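Local coordinates for fucoxanthin chlorophyll a/c-binding protein Lhcq11 (Chaetoceros gracilis, PDB 6L4U) that binds chlorophylls a and c, fucoxanthin and another carotenoid, and probably harvests light for a diatom photosystem, passing on the absorbed energy, at residues L167-R172 with P184-V189. Numbering follows the deposited sequence.
Sequences LFHTRR and PGKNMV. With KC1 (Chlorophyll c1), chain B.
His169, near the end of helix 148-171, and Lys186, in the loop that follows, share the one hydrogen bond between residues 167-172 and 184-189. Lys186 NZ donates to His169 ND1 over 3.0 Å and lies only 2° out of the imidazole plane, so it meets the ring at its edge. The two side chains run past each other in opposite directions. A bend at the end of the lysine chain (chi4 -69°) turns NZ back to ND1, while Lys186 CG comes within 3.5 Å of His169 CE1. The ammonium also donates to Thr183 O, and Tyr178 meets the imidazole edge-to-face, probably helping to hold the ring's orientation. With the imidazole cut back to the methyl of an alanine, Lys186 NZ would probably keep Thr183 O but lose ND1, and a gap is likely to open where CG and CE lay against the ring.

Van der Waals packing centres on Met188. A bend about its last torsion (chi3 42°) brings Met188 CE close to two backbone oxygens, 3.3 Å from Phe168 O and 3.4 Å from Arg172 O, and against Phe168 CB. Val189 CG1 packs more loosely against Phe168 CD2.

The Phe168 ring has polar neighbours at edge and face. Met188 O lies at its edge, in the ring plane, 3.4 Å from Phe168 CD2, and Arg172 NH1 sits 3.6 Å above one face, toward the rim.

Pigment contacts flank both segments. On the loop, Asn187 CG lies 3.5 Å from KC1 CMD, and Gly185 O, which accepts from Arg104 NH1, also borders this chlorophyll c1. On the helix side, Leu167, Phe168, Arg171 and Arg172 touch another chlorophyll c1. Helix 148-171 and the loop after it thus line separate chlorophyll c1 sites, within the chlorophyll a/b-binding (LHC) family fold of this fucoxanthin chlorophyll a/c protein.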
ATOM      1  N   LEU Y 167      63.686   3.855 -16.614  1.00 74.75           N
ATOM      2  CA  LEU Y 167      63.926   3.115 -15.380  1.00 74.75           C
ATOM      3  C   LEU Y 167      65.379   3.240 -14.935  1.00 74.75           C
ATOM      4  O   LEU Y 167      65.651   3.559 -13.773  1.00 74.75           O
ATOM      5  CB  LEU Y 167      63.538   1.646 -15.565  1.00 74.75           C
ATOM      6  CG  LEU Y 167      63.374   0.797 -14.302  1.00 74.75           C
ATOM      7  CD1 LEU Y 167      62.180  -0.123 -14.437  1.00 74.75           C
ATOM      8  CD2 LEU Y 167      64.623  -0.018 -14.019  1.00 74.75           C
ATOM      9  N   PHE Y 168      66.326   2.988 -15.843  1.00 73.61           N
ATOM     10  CA  PHE Y 168      67.735   3.136 -15.494  1.00 73.61           C
ATOM     11  C   PHE Y 168      68.132   4.600 -15.379  1.00 73.61           C
ATOM     12  O   PHE Y 168      69.168   4.902 -14.777  1.00 73.61           O
ATOM     13  CB  PHE Y 168      68.637   2.446 -16.520  1.00 73.61           C
ATOM     14  CG  PHE Y 168      68.389   0.972 -16.670  1.00 73.61           C
ATOM     15  CD1 PHE Y 168      67.929   0.212 -15.611  1.00 73.61           C
ATOM     16  CD2 PHE Y 168      68.636   0.340 -17.879  1.00 73.61           C
ATOM     17  CE1 PHE Y 168      67.705  -1.136 -15.763  1.00 73.61           C
ATOM     18  CE2 PHE Y 168      68.405  -1.015 -18.028  1.00 73.61           C
ATOM     19  CZ  PHE Y 168      67.945  -1.750 -16.965  1.00 73.61           C
ATOM     20  N   HIS Y 169      67.339   5.504 -15.959  1.00 72.72           N
ATOM     21  CA  HIS Y 169      67.496   6.928 -15.685  1.00 72.72           C
ATOM     22  C   HIS Y 169      67.222   7.241 -14.221  1.00 72.72           C
ATOM     23  O   HIS Y 169      67.818   8.159 -13.655  1.00 72.72           O
ATOM     24  CB  HIS Y 169      66.558   7.739 -16.578  1.00 72.72           C
ATOM     25  CG  HIS Y 169      67.201   8.262 -17.824  1.00 72.72           C
ATOM     26  ND1 HIS Y 169      68.200   9.209 -17.802  1.00 72.72           N
ATOM     27  CD2 HIS Y 169      66.984   7.976 -19.128  1.00 72.72           C
ATOM     28  CE1 HIS Y 169      68.571   9.483 -19.040  1.00 72.72           C
ATOM     29  NE2 HIS Y 169      67.851   8.745 -19.864  1.00 72.72           N
ATOM     30  N   THR Y 170      66.324   6.486 -13.592  1.00 72.24           N
ATOM     31  CA  THR Y 170      65.872   6.835 -12.251  1.00 72.24           C
ATOM     32  C   THR Y 170      66.711   6.167 -11.167  1.00 72.24           C
ATOM     33  O   THR Y 170      67.154   6.834 -10.227  1.00 72.24           O
ATOM     34  CB  THR Y 170      64.405   6.454 -12.089  1.00 72.24           C
ATOM     35  OG1 THR Y 170      63.689   6.852 -13.263  1.00 72.24           O
ATOM     36  CG2 THR Y 170      63.808   7.149 -10.881  1.00 72.24           C
ATOM     37  N   ARG Y 171      66.934   4.859 -11.275  1.00 72.03           N
ATOM     38  CA  ARG Y 171      67.546   4.109 -10.186  1.00 72.03           C
ATOM     39  C   ARG Y 171      69.055   3.971 -10.318  1.00 72.03           C
ATOM     40  O   ARG Y 171      69.752   3.904  -9.300  1.00 72.03           O
ATOM     41  CB  ARG Y 171      66.924   2.714 -10.097  1.00 72.03           C
ATOM     42  CG  ARG Y 171      65.465   2.716  -9.695  1.00 72.03           C
ATOM     43  CD  ARG Y 171      64.957   1.318  -9.395  1.00 72.03           C
ATOM     44  NE  ARG Y 171      63.584   1.364  -8.910  1.00 72.03           N
ATOM     45  CZ  ARG Y 171      62.519   1.175  -9.680  1.00 72.03           C
ATOM     46  NH1 ARG Y 171      61.305   1.250  -9.162  1.00 72.03           N
ATOM     47  NH2 ARG Y 171      62.668   0.907 -10.968  1.00 72.03           N
ATOM     48  N   ARG Y 172      69.579   3.929 -11.542  1.00 73.34           N
ATOM     49  CA  ARG Y 172      70.991   3.656 -11.776  1.00 73.34           C
ATOM     50  C   ARG Y 172      71.765   4.902 -12.190  1.00 73.34           C
ATOM     51  O   ARG Y 172      72.730   4.805 -12.954  1.00 73.34           O
ATOM     52  CB  ARG Y 172      71.141   2.560 -12.828  1.00 73.34           C
ATOM     53  CG  ARG Y 172      70.605   1.214 -12.384  1.00 73.34           C
ATOM     54  CD  ARG Y 172      70.803   0.177 -13.465  1.00 73.34           C
ATOM     55  NE  ARG Y 172      70.700  -1.183 -12.949  1.00 73.34           N
ATOM     56  CZ  ARG Y 172      70.837  -2.272 -13.696  1.00 73.34           C
ATOM     57  NH1 ARG Y 172      71.078  -2.160 -14.994  1.00 73.34           N
ATOM     58  NH2 ARG Y 172      70.734  -3.472 -13.143  1.00 73.34           N
ATOM     59  N   PRO Y 184      69.867  15.064 -19.864  1.00 66.92           N
ATOM     60  CA  PRO Y 184      68.778  14.734 -20.795  1.00 66.92           C
ATOM     61  C   PRO Y 184      69.215  13.995 -22.050  1.00 66.92           C
ATOM     62  O   PRO Y 184      68.354  13.598 -22.839  1.00 66.92           O
ATOM     63  CB  PRO Y 184      68.195  16.109 -21.147  1.00 66.92           C
ATOM     64  CG  PRO Y 184      69.323  17.047 -20.957  1.00 66.92           C
ATOM     65  CD  PRO Y 184      70.147  16.510 -19.829  1.00 66.92           C
ATOM     66  N   GLY Y 185      70.502  13.786 -22.281  1.00 68.97           N
ATOM     67  CA  GLY Y 185      70.893  13.080 -23.482  1.00 68.97           C
ATOM     68  C   GLY Y 185      71.491  11.712 -23.235  1.00 68.97           C
ATOM     69  O   GLY Y 185      71.746  10.970 -24.187  1.00 68.97           O
ATOM     70  N   LYS Y 186      71.680  11.349 -21.963  1.00 71.55           N
ATOM     71  CA  LYS Y 186      72.613  10.274 -21.640  1.00 71.55           C
ATOM     72  C   LYS Y 186      72.036   8.890 -21.929  1.00 71.55           C
ATOM     73  O   LYS Y 186      72.809   7.942 -22.104  1.00 71.55           O
ATOM     74  CB  LYS Y 186      73.070  10.380 -20.186  1.00 71.55           C
ATOM     75  CG  LYS Y 186      71.968  10.205 -19.189  1.00 71.55           C
ATOM     76  CD  LYS Y 186      72.474  10.283 -17.779  1.00 71.55           C
ATOM     77  CE  LYS Y 186      71.334  10.045 -16.825  1.00 71.55           C
ATOM     78  NZ  LYS Y 186      70.339  11.146 -16.828  1.00 71.55           N
ATOM     79  N   ASN Y 187      70.700   8.752 -21.940  1.00 72.91           N
ATOM     80  CA  ASN Y 187      69.957   7.632 -22.555  1.00 72.91           C
ATOM     81  C   ASN Y 187      70.404   6.271 -21.998  1.00 72.91           C
ATOM     82  O   ASN Y 187      71.018   5.456 -22.689  1.00 72.91           O
ATOM     83  CB  ASN Y 187      70.099   7.705 -24.086  1.00 72.91           C
ATOM     84  CG  ASN Y 187      69.120   6.796 -24.853  1.00 72.91           C
ATOM     85  OD1 ASN Y 187      68.776   5.688 -24.440  1.00 72.91           O
ATOM     86  ND2 ASN Y 187      68.673   7.287 -26.001  1.00 72.91           N
ATOM     87  N   MET Y 188      70.118   6.048 -20.719  1.00 72.05           N
ATOM     88  CA  MET Y 188      70.743   4.944 -19.992  1.00 72.05           C
ATOM     89  C   MET Y 188      70.035   3.624 -20.284  1.00 72.05           C
ATOM     90  O   MET Y 188      69.056   3.262 -19.634  1.00 72.05           O
ATOM     91  CB  MET Y 188      70.759   5.231 -18.497  1.00 72.05           C
ATOM     92  CG  MET Y 188      71.961   6.033 -18.040  1.00 72.05           C
ATOM     93  SD  MET Y 188      72.328   5.795 -16.294  1.00 72.05           S
ATOM     94  CE  MET Y 188      72.089   4.023 -16.153  1.00 72.05           C
ATOM     95  N   VAL Y 189      70.542   2.901 -21.279  1.00 69.29           N
ATOM     96  CA  VAL Y 189      70.312   1.467 -21.458  1.00 69.29           C
ATOM     97  C   VAL Y 189      71.653   0.820 -21.795  1.00 69.29           C
ATOM     98  O   VAL Y 189      72.371   1.302 -22.683  1.00 69.29           O
ATOM     99  CB  VAL Y 189      69.244   1.163 -22.528  1.00 69.29           C
ATOM    100  CG1 VAL Y 189      67.847   1.345 -21.972  1.00 69.29           C
ATOM    101  CG2 VAL Y 189      69.410   2.072 -23.733  1.00 69.29           C
TER
HETATM  102  NB  KC1 B 306      75.898  10.125 -31.557  1.00 75.27           N
HETATM  103  ND  KC1 B 306      73.971   7.917 -28.764  1.00 75.27           N
HETATM  104  C1A KC1 B 306      76.370   9.560 -27.413  1.00 75.27           C
HETATM  105  C1B KC1 B 306      76.817  11.064 -31.375  1.00 75.27           C
HETATM  106  C1C KC1 B 306      73.579   8.451 -32.680  1.00 75.27           C
HETATM  107  C1D KC1 B 306      72.891   6.971 -28.712  1.00 75.27           C
HETATM  108  C2A KC1 B 306      77.480  10.294 -26.677  1.00 75.27           C
HETATM  109  C2B KC1 B 306      77.126  11.888 -32.566  1.00 75.27           C
HETATM  110  C2C KC1 B 306      72.508   7.751 -33.428  1.00 75.27           C
HETATM  111  C2D KC1 B 306      72.628   6.358 -27.393  1.00 75.27           C
HETATM  112  C3A KC1 B 306      78.079  11.122 -27.791  1.00 75.27           C
HETATM  113  C3B KC1 B 306      76.217  11.310 -33.583  1.00 75.27           C
HETATM  114  C3C KC1 B 306      71.816   6.964 -32.397  1.00 75.27           C
HETATM  115  C3D KC1 B 306      73.686   7.035 -26.602  1.00 75.27           C
HETATM  116  C4A KC1 B 306      77.205  10.705 -28.925  1.00 75.27           C
HETATM  117  C4B KC1 B 306      75.515  10.220 -32.836  1.00 75.27           C
HETATM  118  C4C KC1 B 306      72.582   7.313 -31.174  1.00 75.27           C
HETATM  119  C4D KC1 B 306      74.382   7.884 -27.445  1.00 75.27           C
HETATM  120  CAA KC1 B 306      78.663   9.459 -26.183  1.00 75.27           C
HETATM  121  CAB KC1 B 306      76.069  11.734 -35.004  1.00 75.27           C
HETATM  122  CAC KC1 B 306      70.627   6.049 -32.556  1.00 75.27           C
HETATM  123  CAD KC1 B 306      74.289   7.144 -25.260  1.00 75.27           C
HETATM  124  CBA KC1 B 306      78.799   9.357 -24.664  1.00 75.27           C
HETATM  125  CBB KC1 B 306      75.999  10.906 -36.033  1.00 75.27           C
HETATM  126  CBC KC1 B 306      71.147   4.642 -32.743  1.00 75.27           C
HETATM  127  CBD KC1 B 306      75.396   8.121 -25.306  1.00 75.27           C
HETATM  128  CED KC1 B 306      74.942  11.753 -24.296  1.00 75.27           C
HETATM  129  CGA KC1 B 306      78.687  10.690 -23.962  1.00 75.27           C
HETATM  130  CGD KC1 B 306      75.090   9.264 -24.388  1.00 75.27           C
HETATM  131  CHA KC1 B 306      75.455   8.589 -26.719  1.00 75.27           C
HETATM  132  CHB KC1 B 306      77.491  11.276 -30.091  1.00 75.27           C
HETATM  133  CHC KC1 B 306      74.487   9.343 -33.421  1.00 75.27           C
HETATM  134  CHD KC1 B 306      72.131   6.675 -29.921  1.00 75.27           C
HETATM  135  CMA KC1 B 306      77.871  12.590 -27.487  1.00 75.27           C
HETATM  136  CMB KC1 B 306      78.105  13.019 -32.680  1.00 75.27           C
HETATM  137  CMC KC1 B 306      72.197   7.816 -34.889  1.00 75.27           C
HETATM  138  CMD KC1 B 306      71.658   5.354 -26.833  1.00 75.27           C
HETATM  139  NA  KC1 B 306      76.244   9.816 -28.667  1.00 75.27           N
HETATM  140  NC  KC1 B 306      73.604   8.188 -31.363  1.00 75.27           N
HETATM  141  O1A KC1 B 306      79.329  11.661 -24.322  1.00 75.27           O
HETATM  142  O1D KC1 B 306      75.302   9.160 -23.192  1.00 75.27           O
HETATM  143  O2A KC1 B 306      77.806  10.827 -22.815  1.00 75.27           O
HETATM  144  O2D KC1 B 306      74.586  10.519 -24.920  1.00 75.27           O
HETATM  145  OBD KC1 B 306      73.891   6.489 -24.235  1.00 75.27           O
HETATM  146 MG   KC1 B 306      75.104   8.894 -30.138  1.00 75.27          MG